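E3 SUMO-protein ligase SIZ1 (Saccharomyces cerevisiae, PDB 3I2D) acts as an E3 ligase of the SUMO pathway, promoting attachment of SUMO (Smt3) to septins and to PCNA. Local coordinates at residues 118-123 / 155-160; 141-146 / 163-168; 271-276 / 304-309; 310-315 / 323-328. All blocks are in the same frame, centred on the assembly; numbering follows the deposited sequence.

Contact 1 (118-123 / 155-160)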
loop_
_atom_site.group_PDB
_atom_site.type_symbol
_atom_site.label_atom_id
_atom_site.label_comp_id
_atom_site.label_asym_id
_atom_site.label_seq_id
_atom_site.Cartn_x
_atom_site.Cartn_y
_atom_site.Cartn_z
ATOM N N ARG A 118 -2.560 12.264 -8.788
ATOM C CA ARG A 118 -3.117 11.541 -9.923
ATOM C C ARG A 118 -4.607 11.311 -9.770
ATOM O O ARG A 118 -5.120 11.268 -8.655
ATOM C CB ARG A 118 -2.400 10.203 -10.077
ATOM C CG ARG A 118 -0.895 10.313 -9.920
ATOM C CD ARG A 118 -0.182 9.740 -11.114
ATOM N NE ARG A 118 -0.658 10.329 -12.358
ATOM C CZ ARG A 118 -0.318 9.885 -13.563
ATOM N NH1 ARG A 118 0.505 8.847 -13.686
ATOM N NH2 ARG A 118 -0.810 10.468 -14.650
ATOM N N LEU A 119 -5.302 11.165 -10.894
ATOM C CA LEU A 119 -6.745 10.937 -10.880
ATOM C C LEU A 119 -7.028 9.434 -11.002
ATOM O O LEU A 119 -6.862 8.848 -12.069
ATOM C CB LEU A 119 -7.390 11.672 -12.045
ATOM C CG LEU A 119 -8.847 12.108 -11.940
ATOM C CD1 LEU A 119 -9.474 11.849 -13.291
ATOM C CD2 LEU A 119 -9.586 11.365 -10.831
ATOM N N TYR A 120 -7.447 8.815 -9.906
ATOM C CA TYR A 120 -7.715 7.385 -9.907
ATOM C C TYR A 120 -9.199 7.064 -9.948
ATOM O O TYR A 120 -10.020 7.747 -9.340
ATOM C CB TYR A 120 -7.101 6.734 -8.661
ATOM C CG TYR A 120 -5.616 6.469 -8.740
ATOM C CD1 TYR A 120 -4.853 6.933 -9.816
ATOM C CD2 TYR A 120 -4.973 5.720 -7.753
ATOM C CE1 TYR A 120 -3.491 6.651 -9.911
ATOM C CE2 TYR A 120 -3.609 5.434 -7.835
ATOM C CZ TYR A 120 -2.881 5.899 -8.916
ATOM O OH TYR A 120 -1.542 5.602 -9.009
ATOM N N LEU A 121 -9.554 6.026 -10.682
ATOM C CA LEU A 121 -10.940 5.630 -10.711
ATOM C C LEU A 121 -11.008 4.353 -9.874
ATOM O O LEU A 121 -10.203 3.433 -10.057
ATOM C CB LEU A 121 -11.385 5.367 -12.135
ATOM C CG LEU A 121 -12.833 4.919 -12.279
ATOM C CD1 LEU A 121 -13.773 5.938 -11.646
ATOM C CD2 LEU A 121 -13.120 4.722 -13.757
ATOM N N PHE A 122 -11.931 4.325 -8.920
ATOM C CA PHE A 122 -12.103 3.162 -8.057
ATOM C C PHE A 122 -13.422 2.489 -8.372
ATOM O O PHE A 122 -14.331 3.111 -8.923
ATOM C CB PHE A 122 -12.122 3.551 -6.571
ATOM C CG PHE A 122 -10.791 3.959 -6.029
ATOM C CD1 PHE A 122 -10.227 5.179 -6.378
ATOM C CD2 PHE A 122 -10.093 3.118 -5.175
ATOM C CE1 PHE A 122 -8.999 5.552 -5.889
ATOM C CE2 PHE A 122 -8.857 3.482 -4.680
ATOM C CZ PHE A 122 -8.310 4.702 -5.037
ATOM N N SER A 123 -13.524 1.222 -8.000
ATOM C CA SER A 123 -14.738 0.477 -8.215
ATOM C C SER A 123 -14.920 -0.469 -7.058
ATOM O O SER A 123 -13.958 -1.003 -6.542
ATOM C CB SER A 123 -14.650 -0.308 -9.509
ATOM O OG SER A 123 -15.814 -1.085 -9.698
ATOM N N ASN A 155 -2.826 -0.372 -15.913
ATOM C CA ASN A 155 -1.467 -0.174 -15.436
ATOM C C ASN A 155 -1.262 1.153 -14.696
ATOM O O ASN A 155 -1.422 2.239 -15.271
ATOM C CB ASN A 155 -0.497 -0.262 -16.616
ATOM C CG ASN A 155 0.575 -1.315 -16.413
ATOM O OD1 ASN A 155 1.490 -1.144 -15.606
ATOM N ND2 ASN A 155 0.458 -2.423 -17.142
ATOM N N ILE A 156 -0.923 1.047 -13.411
ATOM C CA ILE A 156 -0.650 2.205 -12.575
ATOM C C ILE A 156 0.701 1.989 -11.917
ATOM O O ILE A 156 1.353 0.967 -12.150
ATOM C CB ILE A 156 -1.729 2.424 -11.500
ATOM C CG1 ILE A 156 -2.023 1.124 -10.755
ATOM C CG2 ILE A 156 -2.979 2.962 -12.151
ATOM C CD1 ILE A 156 -3.146 1.275 -9.752
ATOM N N ARG A 157 1.118 2.956 -11.106
ATOM C CA ARG A 157 2.407 2.919 -10.434
ATOM C C ARG A 157 2.929 1.557 -9.979
ATOM O O ARG A 157 3.922 1.058 -10.521
ATOM C CB ARG A 157 2.408 3.870 -9.247
ATOM C CG ARG A 157 3.779 4.030 -8.650
ATOM C CD ARG A 157 3.934 5.394 -8.077
ATOM N NE ARG A 157 3.866 5.423 -6.621
ATOM C CZ ARG A 157 2.822 5.042 -5.895
ATOM N NH1 ARG A 157 1.721 4.573 -6.477
ATOM N NH2 ARG A 157 2.872 5.188 -4.580
ATOM N N GLY A 158 2.304 0.955 -8.974
ATOM C CA GLY A 158 2.802 -0.335 -8.532
ATOM C C GLY A 158 1.742 -1.393 -8.687
ATOM O O GLY A 158 1.221 -1.602 -9.777
ATOM N N PHE A 159 1.428 -2.066 -7.588
ATOM C CA PHE A 159 0.398 -3.092 -7.575
ATOM C C PHE A 159 0.431 -3.985 -8.803
ATOM O O PHE A 159 -0.603 -4.223 -9.422
ATOM C CB PHE A 159 -0.965 -2.417 -7.461
ATOM C CG PHE A 159 -1.020 -1.381 -6.384
ATOM C CD1 PHE A 159 -0.642 -0.074 -6.644
ATOM C CD2 PHE A 159 -1.403 -1.725 -5.088
ATOM C CE1 PHE A 159 -0.645 0.877 -5.630
ATOM C CE2 PHE A 159 -1.409 -0.783 -4.068
ATOM C CZ PHE A 159 -1.028 0.520 -4.340
ATOM N N LYS A 160 1.606 -4.496 -9.154
ATOM C CA LYS A 160 1.694 -5.330 -10.339
ATOM C C LYS A 160 1.274 -6.766 -10.044
ATOM O O LYS A 160 1.041 -7.556 -10.952
ATOM C CB LYS A 160 3.110 -5.277 -10.939
ATOM C CG LYS A 160 4.154 -5.935 -10.104
ATOM C CD LYS A 160 5.364 -6.359 -10.932
ATOM C CE LYS A 160 6.241 -5.190 -11.350
ATOM N NZ LYS A 160 7.600 -5.699 -11.710
HETATM O O HOH W 1 -0.116 5.881 -11.181
#
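Y120 on strand 117-125 and I156 in the irregular loop between strands 150-151 and 169-170 form the closest backbone pair, with CA atoms 9.2 Å apart, so the loop meets the strand through side chains and water and not by strand pairing. The phenol bridges the gap. With CG anti to the carbonyl carbon (chi1 -80°), the ring is set beside the backbone N, and its hydroxyl end, more than CB, comes near the loop: OH rests 4.0 Å from I156 CB. At the ring carbon next to the one carrying the hydroxyl, Y120 CE1, the I156 methyl CG2 approaches obliquely at 4.3 Å. I156 also packs on D170, and V202 and M204 of strand 195-204 lie against the tyrosine, which is buried.

The polar tip is served by water 1, which sits in the plane of the ring at its edge, 2.6 Å from Y120 OH. The same water accepts a hydrogen bond from R157 N at 3.2 Å, tying the phenol to the loop backbone. The R157 guanidinium passes near Y120 OH without bonding to it; its NH2 is held instead by the carbonyl oxygen of I205. A long loop is thereby packed against a central strand of the antiparallel sheet 74-90/195-204/117-125/169-170 in the PINIT domain.

Contact 2 (141-146 / 163-168); sequences FPNELR and PGTAKP
F141 and N143 make a small surface contact with T165, mostly apolar and completed by a bridging water, where the chain entering strand 143-147 of the PINIT domain passes the turn that precedes strand 169-170. Only 98 Å² is buried. Nearly all of the touching on the loop side is done by one methyl, T165 CG2, which lies anti to its own carbonyl carbon. It meets the edge of the phenylalanine ring, near the ring plane, at 3.8 Å from F141 CD1, and is 3.9 Å from F141 CB. One face of that ring is backed by P142, whose CB stands above its centre; the peptide between the two residues is cis. The same methyl is 4.1 Å from N143 ND2.

The polar link runs alongside. N143 ND2 donates to water 2 at 2.9 Å, and this water gives a weak hydrogen bond to G164 O, 3.3 Å away. The amide of N143 also donates to the carbonyl of P140, so its nitrogen has two acceptors. The turn itself is short and 3-10 in character, with A166 N bonded to P163 O at 3.1 Å, while the backbone of T165 pairs with F139. With one methyl in apolar contact and one water, weakly bound on the loop side, joining amide to carbonyl, the chemistry implies a modest attachment, with little directional bonding between the two segments themselves.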
loop_
_atom_site.group_PDB
_atom_site.type_symbol
_atom_site.label_atom_id
_atom_site.label_comp_id
_atom_site.label_asym_id
_atom_site.label_seq_id
_atom_site.Cartn_x
_atom_site.Cartn_y
_atom_site.Cartn_z
ATOM N N PHE A 141 -15.766 -7.763 -14.340
ATOM C CA PHE A 141 -15.027 -8.392 -15.428
ATOM C C PHE A 141 -16.008 -9.149 -16.314
ATOM O O PHE A 141 -16.898 -9.833 -15.823
ATOM C CB PHE A 141 -14.008 -9.378 -14.866
ATOM C CG PHE A 141 -13.143 -10.019 -15.911
ATOM C CD1 PHE A 141 -11.911 -9.459 -16.255
ATOM C CD2 PHE A 141 -13.549 -11.199 -16.546
ATOM C CE1 PHE A 141 -11.094 -10.063 -17.209
ATOM C CE2 PHE A 141 -12.737 -11.816 -17.509
ATOM C CZ PHE A 141 -11.510 -11.247 -17.839
ATOM N N PRO A 142 -15.874 -9.025 -17.637
ATOM C CA PRO A 142 -14.875 -8.245 -18.378
ATOM C C PRO A 142 -15.282 -6.768 -18.472
ATOM O O PRO A 142 -16.454 -6.416 -18.289
ATOM C CB PRO A 142 -14.882 -8.914 -19.745
ATOM C CG PRO A 142 -16.388 -9.186 -19.923
ATOM C CD PRO A 142 -16.814 -9.703 -18.554
ATOM N N ASN A 143 -14.323 -5.900 -18.761
ATOM C CA ASN A 143 -14.647 -4.489 -18.892
ATOM C C ASN A 143 -13.661 -3.781 -19.789
ATOM O O ASN A 143 -12.592 -4.295 -20.100
ATOM C CB ASN A 143 -14.683 -3.808 -17.516
ATOM C CG ASN A 143 -13.292 -3.475 -16.970
ATOM O OD1 ASN A 143 -12.560 -2.689 -17.555
ATOM N ND2 ASN A 143 -12.940 -4.060 -15.829
ATOM N N GLU A 144 -14.050 -2.606 -20.240
ATOM C CA GLU A 144 -13.180 -1.791 -21.056
ATOM C C GLU A 144 -13.394 -0.364 -20.618
ATOM O O GLU A 144 -14.505 0.154 -20.705
ATOM C CB GLU A 144 -13.493 -1.911 -22.532
ATOM C CG GLU A 144 -12.619 -0.979 -23.330
ATOM C CD GLU A 144 -12.641 -1.282 -24.800
ATOM O OE1 GLU A 144 -12.272 -2.427 -25.162
ATOM O OE2 GLU A 144 -13.028 -0.375 -25.580
ATOM N N LEU A 145 -12.328 0.257 -20.129
ATOM C CA LEU A 145 -12.401 1.631 -19.659
ATOM C C LEU A 145 -11.754 2.573 -20.663
ATOM O O LEU A 145 -10.653 2.315 -21.170
ATOM C CB LEU A 145 -11.698 1.764 -18.310
ATOM C CG LEU A 145 -11.780 3.122 -17.620
ATOM C CD1 LEU A 145 -13.218 3.437 -17.221
ATOM C CD2 LEU A 145 -10.890 3.090 -16.403
ATOM N N ARG A 146 -12.455 3.662 -20.951
ATOM C CA ARG A 146 -11.966 4.665 -21.878
ATOM C C ARG A 146 -12.080 6.043 -21.263
ATOM O O ARG A 146 -13.049 6.357 -20.564
ATOM C CB ARG A 146 -12.763 4.638 -23.180
ATOM C CG ARG A 146 -12.302 3.615 -24.182
ATOM C CD ARG A 146 -13.234 3.554 -25.387
ATOM N NE ARG A 146 -12.759 2.554 -26.335
ATOM C CZ ARG A 146 -11.684 2.706 -27.106
ATOM N NH1 ARG A 146 -10.977 3.828 -27.054
ATOM N NH2 ARG A 146 -11.296 1.728 -27.913
ATOM N N PRO A 163 -4.395 -8.209 -10.175
ATOM C CA PRO A 163 -4.947 -8.154 -11.531
ATOM C C PRO A 163 -5.613 -6.789 -11.698
ATOM O O PRO A 163 -5.854 -6.094 -10.718
ATOM C CB PRO A 163 -5.943 -9.307 -11.544
ATOM C CG PRO A 163 -6.371 -9.405 -10.110
ATOM C CD PRO A 163 -5.095 -9.200 -9.345
ATOM N N GLY A 164 -5.914 -6.407 -12.931
ATOM C CA GLY A 164 -6.527 -5.117 -13.185
ATOM C C GLY A 164 -7.853 -4.814 -12.521
ATOM O O GLY A 164 -8.122 -3.666 -12.153
ATOM N N THR A 165 -8.693 -5.826 -12.365
ATOM C CA THR A 165 -9.999 -5.620 -11.751
ATOM C C THR A 165 -9.884 -5.340 -10.254
ATOM O O THR A 165 -10.853 -4.923 -9.620
ATOM C CB THR A 165 -10.936 -6.843 -11.972
ATOM O OG1 THR A 165 -10.279 -8.040 -11.542
ATOM C CG2 THR A 165 -11.319 -6.982 -13.446
ATOM N N ALA A 166 -8.696 -5.528 -9.693
ATOM C CA ALA A 166 -8.510 -5.304 -8.264
ATOM C C ALA A 166 -7.650 -4.090 -7.879
ATOM O O ALA A 166 -7.087 -4.042 -6.788
ATOM C CB ALA A 166 -7.941 -6.559 -7.629
ATOM N N LYS A 167 -7.535 -3.115 -8.765
ATOM C CA LYS A 167 -6.752 -1.930 -8.439
ATOM C C LYS A 167 -7.311 -0.775 -9.230
ATOM O O LYS A 167 -7.837 -0.965 -10.330
ATOM C CB LYS A 167 -5.268 -2.139 -8.769
ATOM C CG LYS A 167 -4.955 -2.395 -10.236
ATOM C CD LYS A 167 -3.535 -2.933 -10.401
ATOM C CE LYS A 167 -3.261 -3.397 -11.827
ATOM N NZ LYS A 167 -1.844 -3.839 -12.027
ATOM N N PRO A 168 -7.216 0.442 -8.684
ATOM C CA PRO A 168 -7.733 1.628 -9.377
ATOM C C PRO A 168 -7.072 1.885 -10.744
ATOM O O PRO A 168 -5.957 1.422 -11.022
ATOM C CB PRO A 168 -7.457 2.743 -8.378
ATOM C CG PRO A 168 -6.164 2.307 -7.762
ATOM C CD PRO A 168 -6.414 0.832 -7.513
HETATM O O HOH W 2 -10.592 -3.149 -14.318
#

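Contact 3 (271-276 / 304-309); sequences LQCFDA and AISEFV
C273 is wedged against S306 and V309, and this is the tight part of the contact. Its sulfur, placed anti to the carbonyl carbon (chi1 -63°), points into the start of helix 307-313: SG lies 3.5 Å from S306 CB and 3.7 Å from V309 CG2. P262 and K264 of strand 262-265 also touch C273, so the buried thiol has neighbours beyond these two segments. S306 turns its hydroxyl away from its backbone N (chi1 154°) and over the helix start, where OG accepts from V309 N at 3.1 Å in a fairly straight bond of 163°. This is an N-cap, and it fixes both S306 and the helix turn carrying the V309 methyl. Replacing S306 by alanine would keep CB beside the sulfur but is likely to leave the V309 amide without its cap and the first helical turn less firmly held.

Towards L271 and Q272 the packing slackens. L271 O is 4.3 Å from V309 CG2, but the leucine side chain comes no nearer to 304-309 than 5.8 Å and leans instead on Y228 and L229 of helix 222-234. L271 and Q272 are partly exposed, as is E307 at the helix start. L271 directly follows the zinc ligand H270, and the C273 side chain is about 9 Å from the metal. By its spacing from C268 and H270, C273 probably corresponds to a ligand of the other zinc site in classical RING fingers; here it is packed and binds no metal, consistent with the single zinc of an SP-RING.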
loop_
_atom_site.group_PDB
_atom_site.type_symbol
_atom_site.label_atom_id
_atom_site.label_comp_id
_atom_site.label_asym_id
_atom_site.label_seq_id
_atom_site.Cartn_x
_atom_site.Cartn_y
_atom_site.Cartn_z
ATOM N N LEU A 271 15.871 -12.021 15.531
ATOM C CA LEU A 271 16.961 -11.076 15.395
ATOM C C LEU A 271 17.115 -10.519 13.984
ATOM O O LEU A 271 17.333 -9.316 13.807
ATOM C CB LEU A 271 18.256 -11.760 15.810
ATOM C CG LEU A 271 19.009 -11.170 16.995
ATOM C CD1 LEU A 271 18.058 -10.844 18.139
ATOM C CD2 LEU A 271 20.058 -12.177 17.421
ATOM N N GLN A 272 17.001 -11.398 12.989
ATOM C CA GLN A 272 17.145 -11.014 11.585
ATOM C C GLN A 272 16.217 -9.883 11.163
ATOM O O GLN A 272 14.999 -9.981 11.299
ATOM C CB GLN A 272 16.923 -12.231 10.668
ATOM C CG GLN A 272 17.141 -11.976 9.155
ATOM C CD GLN A 272 18.471 -11.282 8.846
ATOM O OE1 GLN A 272 19.523 -11.662 9.375
ATOM N NE2 GLN A 272 18.430 -10.270 7.980
ATOM N N CYS A 273 16.810 -8.805 10.659
ATOM C CA CYS A 273 16.040 -7.670 10.182
ATOM C C CYS A 273 16.076 -7.728 8.670
ATOM O O CYS A 273 16.641 -8.656 8.091
ATOM C CB CYS A 273 16.656 -6.355 10.652
ATOM S SG CYS A 273 16.673 -6.158 12.433
ATOM N N PHE A 274 15.460 -6.747 8.031
ATOM C CA PHE A 274 15.452 -6.668 6.574
ATOM C C PHE A 274 15.493 -5.182 6.254
ATOM O O PHE A 274 15.188 -4.361 7.113
ATOM C CB PHE A 274 14.193 -7.314 5.997
ATOM C CG PHE A 274 12.939 -6.809 6.605
ATOM C CD1 PHE A 274 12.349 -7.490 7.663
ATOM C CD2 PHE A 274 12.347 -5.638 6.135
ATOM C CE1 PHE A 274 11.182 -7.017 8.250
ATOM C CE2 PHE A 274 11.189 -5.155 6.708
ATOM C CZ PHE A 274 10.597 -5.849 7.775
ATOM N N ASP A 275 15.859 -4.826 5.029
ATOM C CA ASP A 275 15.969 -3.423 4.688
ATOM C C ASP A 275 14.633 -2.725 4.493
ATOM O O ASP A 275 13.882 -3.065 3.580
ATOM C CB ASP A 275 16.840 -3.276 3.448
ATOM C CG ASP A 275 17.237 -1.843 3.207
ATOM O OD1 ASP A 275 16.499 -1.133 2.493
ATOM O OD2 ASP A 275 18.270 -1.410 3.764
ATOM N N ALA A 276 14.341 -1.733 5.337
ATOM C CA ALA A 276 13.057 -1.025 5.242
ATOM C C ALA A 276 12.843 -0.384 3.880
ATOM O O ALA A 276 11.708 -0.241 3.420
ATOM C CB ALA A 276 12.926 0.034 6.343
ATOM N N ALA A 304 9.888 -0.542 12.700
ATOM C CA ALA A 304 10.905 0.274 13.358
ATOM C C ALA A 304 12.336 -0.179 13.040
ATOM O O ALA A 304 12.581 -1.349 12.756
ATOM C CB ALA A 304 10.687 0.252 14.866
ATOM N N ILE A 305 13.276 0.758 13.097
ATOM C CA ILE A 305 14.678 0.460 12.841
ATOM C C ILE A 305 15.200 -0.260 14.066
ATOM O O ILE A 305 14.794 0.050 15.179
ATOM C CB ILE A 305 15.519 1.761 12.673
ATOM C CG1 ILE A 305 15.133 2.477 11.379
ATOM C CG2 ILE A 305 17.022 1.435 12.690
ATOM C CD1 ILE A 305 15.232 1.603 10.165
ATOM N N SER A 306 16.094 -1.223 13.865
ATOM C CA SER A 306 16.692 -1.951 14.976
ATOM C C SER A 306 18.004 -1.264 15.313
ATOM O O SER A 306 18.951 -1.311 14.539
ATOM C CB SER A 306 16.971 -3.400 14.595
ATOM O OG SER A 306 18.028 -3.935 15.374
ATOM N N GLU A 307 18.048 -0.625 16.473
ATOM C CA GLU A 307 19.236 0.081 16.900
ATOM C C GLU A 307 20.422 -0.864 17.045
ATOM O O GLU A 307 21.558 -0.512 16.692
ATOM C CB GLU A 307 18.973 0.788 18.222
ATOM C CG GLU A 307 20.044 1.794 18.577
ATOM C CD GLU A 307 19.772 2.486 19.890
ATOM O OE1 GLU A 307 19.903 1.820 20.941
ATOM O OE2 GLU A 307 19.420 3.690 19.860
ATOM N N PHE A 308 20.163 -2.066 17.553
ATOM C CA PHE A 308 21.241 -3.022 17.722
ATOM C C PHE A 308 21.931 -3.282 16.393
ATOM O O PHE A 308 23.141 -3.073 16.269
ATOM C CB PHE A 308 20.741 -4.361 18.269
ATOM C CG PHE A 308 21.858 -5.323 18.563
ATOM C CD1 PHE A 308 22.700 -5.118 19.656
ATOM C CD2 PHE A 308 22.128 -6.382 17.710
ATOM C CE1 PHE A 308 23.794 -5.950 19.890
ATOM C CE2 PHE A 308 23.226 -7.223 17.937
ATOM C CZ PHE A 308 24.058 -7.004 19.030
ATOM N N VAL A 309 21.151 -3.739 15.407
ATOM C CA VAL A 309 21.665 -4.059 14.079
ATOM C C VAL A 309 22.205 -2.829 13.353
ATOM O O VAL A 309 23.197 -2.915 12.625
ATOM C CB VAL A 309 20.580 -4.742 13.206
ATOM C CG1 VAL A 309 21.149 -5.067 11.838
ATOM C CG2 VAL A 309 20.107 -6.014 13.863
#

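Contact 4 (310-315 / 323-328); sequences DDILQN and VELTSD
Apolar packing makes the whole of the contact between I312, in the last turn of helix 307-313, and V323 and L325 of strand 322-326. The isoleucine uses two branches. CG2, anti to the backbone N, meets V323 CG2 at 3.7 Å; CD1, at the far end of an extended chain (chi2 -179°), reaches L325 CD2 at 4.1 Å. V323 and L325 are two residues apart on the strand and present their side chains to the same helix residue, each crossing it obliquely. All three are buried, and W331 of strand 331-333 touches each of them, while M248 of strand 245-249 lies against I312 and L325. Through I312 the end of the helix packs against the three-stranded antiparallel sheet 245-249/322-326/331-333, probably part of the C-terminal domain that adjoins the SP-RING in Siz/PIAS ligases.

No hydrogen bond crosses between the segments; those within 310-315 close the helix end. Q314 N bonds D310 O at 2.8 Å, and N315 N bonds I312 O at 3.0 Å as the chain leaves the helix. The side chain of N315 folds back to the same turn: ND2 donates to D311 O at 3.1 Å, with an N-H...O angle of 148°, from a position tilted 19° out of the carbonyl plane.

Charge plays a weak part near the helix: the partly exposed D311 pairs at long range with K222 of helix 222-234.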
loop_
_atom_site.group_PDB
_atom_site.type_symbol
_atom_site.label_atom_id
_atom_site.label_comp_id
_atom_site.label_asym_id
_atom_site.label_seq_id
_atom_site.Cartn_x
_atom_site.Cartn_y
_atom_site.Cartn_z
ATOM N N ASP A 310 21.553 -1.687 13.547
ATOM C CA ASP A 310 22.001 -0.453 12.920
ATOM C C ASP A 310 23.417 -0.157 13.412
ATOM O O ASP A 310 24.290 0.203 12.623
ATOM C CB ASP A 310 21.078 0.699 13.294
ATOM C CG ASP A 310 21.144 1.843 12.302
ATOM O OD1 ASP A 310 20.533 2.904 12.569
ATOM O OD2 ASP A 310 21.792 1.678 11.247
ATOM N N ASP A 311 23.643 -0.315 14.716
ATOM C CA ASP A 311 24.960 -0.073 15.305
ATOM C C ASP A 311 26.041 -0.920 14.633
ATOM O O ASP A 311 27.037 -0.391 14.141
ATOM C CB ASP A 311 24.941 -0.374 16.807
ATOM C CG ASP A 311 24.415 0.790 17.637
ATOM O OD1 ASP A 311 23.928 1.776 17.028
ATOM O OD2 ASP A 311 24.494 0.710 18.893
ATOM N N ILE A 312 25.847 -2.235 14.612
ATOM C CA ILE A 312 26.828 -3.116 13.990
ATOM C C ILE A 312 27.064 -2.694 12.538
ATOM O O ILE A 312 28.195 -2.621 12.071
ATOM C CB ILE A 312 26.348 -4.593 14.007
ATOM C CG1 ILE A 312 26.043 -5.022 15.445
ATOM C CG2 ILE A 312 27.411 -5.507 13.390
ATOM C CD1 ILE A 312 25.591 -6.453 15.564
ATOM N N LEU A 313 25.978 -2.398 11.836
ATOM C CA LEU A 313 26.036 -2.016 10.428
ATOM C C LEU A 313 26.824 -0.736 10.181
ATOM O O LEU A 313 27.567 -0.626 9.205
ATOM C CB LEU A 313 24.608 -1.864 9.902
ATOM C CG LEU A 313 24.209 -2.563 8.605
ATOM C CD1 LEU A 313 24.752 -3.985 8.517
ATOM C CD2 LEU A 313 22.697 -2.560 8.544
ATOM N N GLN A 314 26.655 0.228 11.077
ATOM C CA GLN A 314 27.330 1.514 10.965
ATOM C C GLN A 314 28.721 1.456 11.580
ATOM O O GLN A 314 29.367 2.488 11.742
ATOM C CB GLN A 314 26.504 2.595 11.673
ATOM C CG GLN A 314 26.397 3.897 10.905
ATOM C CD GLN A 314 25.675 3.730 9.575
ATOM O OE1 GLN A 314 26.101 2.956 8.715
ATOM N NE2 GLN A 314 24.576 4.460 9.402
ATOM N N ASN A 315 29.178 0.256 11.926
ATOM C CA ASN A 315 30.490 0.079 12.536
ATOM C C ASN A 315 31.135 -1.230 12.124
ATOM O O ASN A 315 31.795 -1.885 12.932
ATOM C CB ASN A 315 30.363 0.110 14.053
ATOM C CG ASN A 315 30.170 1.500 14.585
ATOM O OD1 ASN A 315 31.115 2.118 15.060
ATOM N ND2 ASN A 315 28.946 2.012 14.495
ATOM N N VAL A 323 27.974 -11.603 11.251
ATOM C CA VAL A 323 28.570 -11.216 12.509
ATOM C C VAL A 323 28.264 -12.292 13.543
ATOM O O VAL A 323 27.182 -12.885 13.536
ATOM C CB VAL A 323 28.025 -9.865 12.971
ATOM C CG1 VAL A 323 28.648 -9.482 14.272
ATOM C CG2 VAL A 323 28.340 -8.808 11.938
ATOM N N GLU A 324 29.239 -12.573 14.404
ATOM C CA GLU A 324 29.045 -13.566 15.448
ATOM C C GLU A 324 28.666 -12.844 16.725
ATOM O O GLU A 324 29.346 -11.911 17.152
ATOM C CB GLU A 324 30.306 -14.391 15.676
ATOM C CG GLU A 324 30.097 -15.487 16.707
ATOM C CD GLU A 324 30.801 -16.781 16.350
ATOM O OE1 GLU A 324 30.587 -17.290 15.224
ATOM O OE2 GLU A 324 31.560 -17.292 17.200
ATOM N N LEU A 325 27.564 -13.279 17.322
ATOM C CA LEU A 325 27.063 -12.675 18.543
ATOM C C LEU A 325 27.220 -13.614 19.725
ATOM O O LEU A 325 27.022 -14.826 19.598
ATOM C CB LEU A 325 25.581 -12.319 18.382
ATOM C CG LEU A 325 25.205 -11.356 17.255
ATOM C CD1 LEU A 325 23.691 -11.187 17.219
ATOM C CD2 LEU A 325 25.896 -10.016 17.474
ATOM N N THR A 326 27.578 -13.042 20.872
ATOM C CA THR A 326 27.733 -13.811 22.100
ATOM C C THR A 326 26.686 -13.374 23.126
ATOM O O THR A 326 26.222 -12.223 23.125
ATOM C CB THR A 326 29.159 -13.660 22.710
ATOM O OG1 THR A 326 29.469 -12.275 22.918
ATOM C CG2 THR A 326 30.189 -14.279 21.786
ATOM N N SER A 327 26.312 -14.314 23.988
ATOM C CA SER A 327 25.326 -14.085 25.035
ATOM C C SER A 327 25.547 -12.710 25.634
ATOM O O SER A 327 24.611 -12.056 26.092
ATOM C CB SER A 327 25.486 -15.150 26.111
ATOM O OG SER A 327 25.768 -16.405 25.514
ATOM N N ASP A 328 26.806 -12.287 25.626
ATOM C CA ASP A 328 27.205 -10.991 26.148
ATOM C C ASP A 328 26.361 -9.933 25.454
ATOM O O ASP A 328 25.597 -9.212 26.084
ATOM C CB ASP A 328 28.691 -10.742 25.845
ATOM C CG ASP A 328 29.292 -9.623 26.697
ATOM O OD1 ASP A 328 29.754 -9.910 27.826
ATOM O OD2 ASP A 328 29.297 -8.457 26.241
#

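How the contacts relate
The four contacts fall into two pairs. Contacts 1 and 2 interlock within the PINIT domain, their segments alternating along the chain and their centres 10 Å apart: F159 O is 2.9 Å from K167 NZ in a probable hydrogen bond, and P168 CG packs 3.6 Å from Y120 CD2. Contacts 3 and 4 share helix 307-313, with centres 11 Å apart, and join where L271 CD2 meets L325 CD1 at 3.8 Å. The pairs do not touch; contacts 1 and 3 still leave about 13 Å between nearest atoms. Contact 3 lies beside the zinc site of C268, H270, C291 and C294; in contact 4 the L325 side chain is about 11 Å from that of H270, whereas contacts 1 and 2 are remote from the metal.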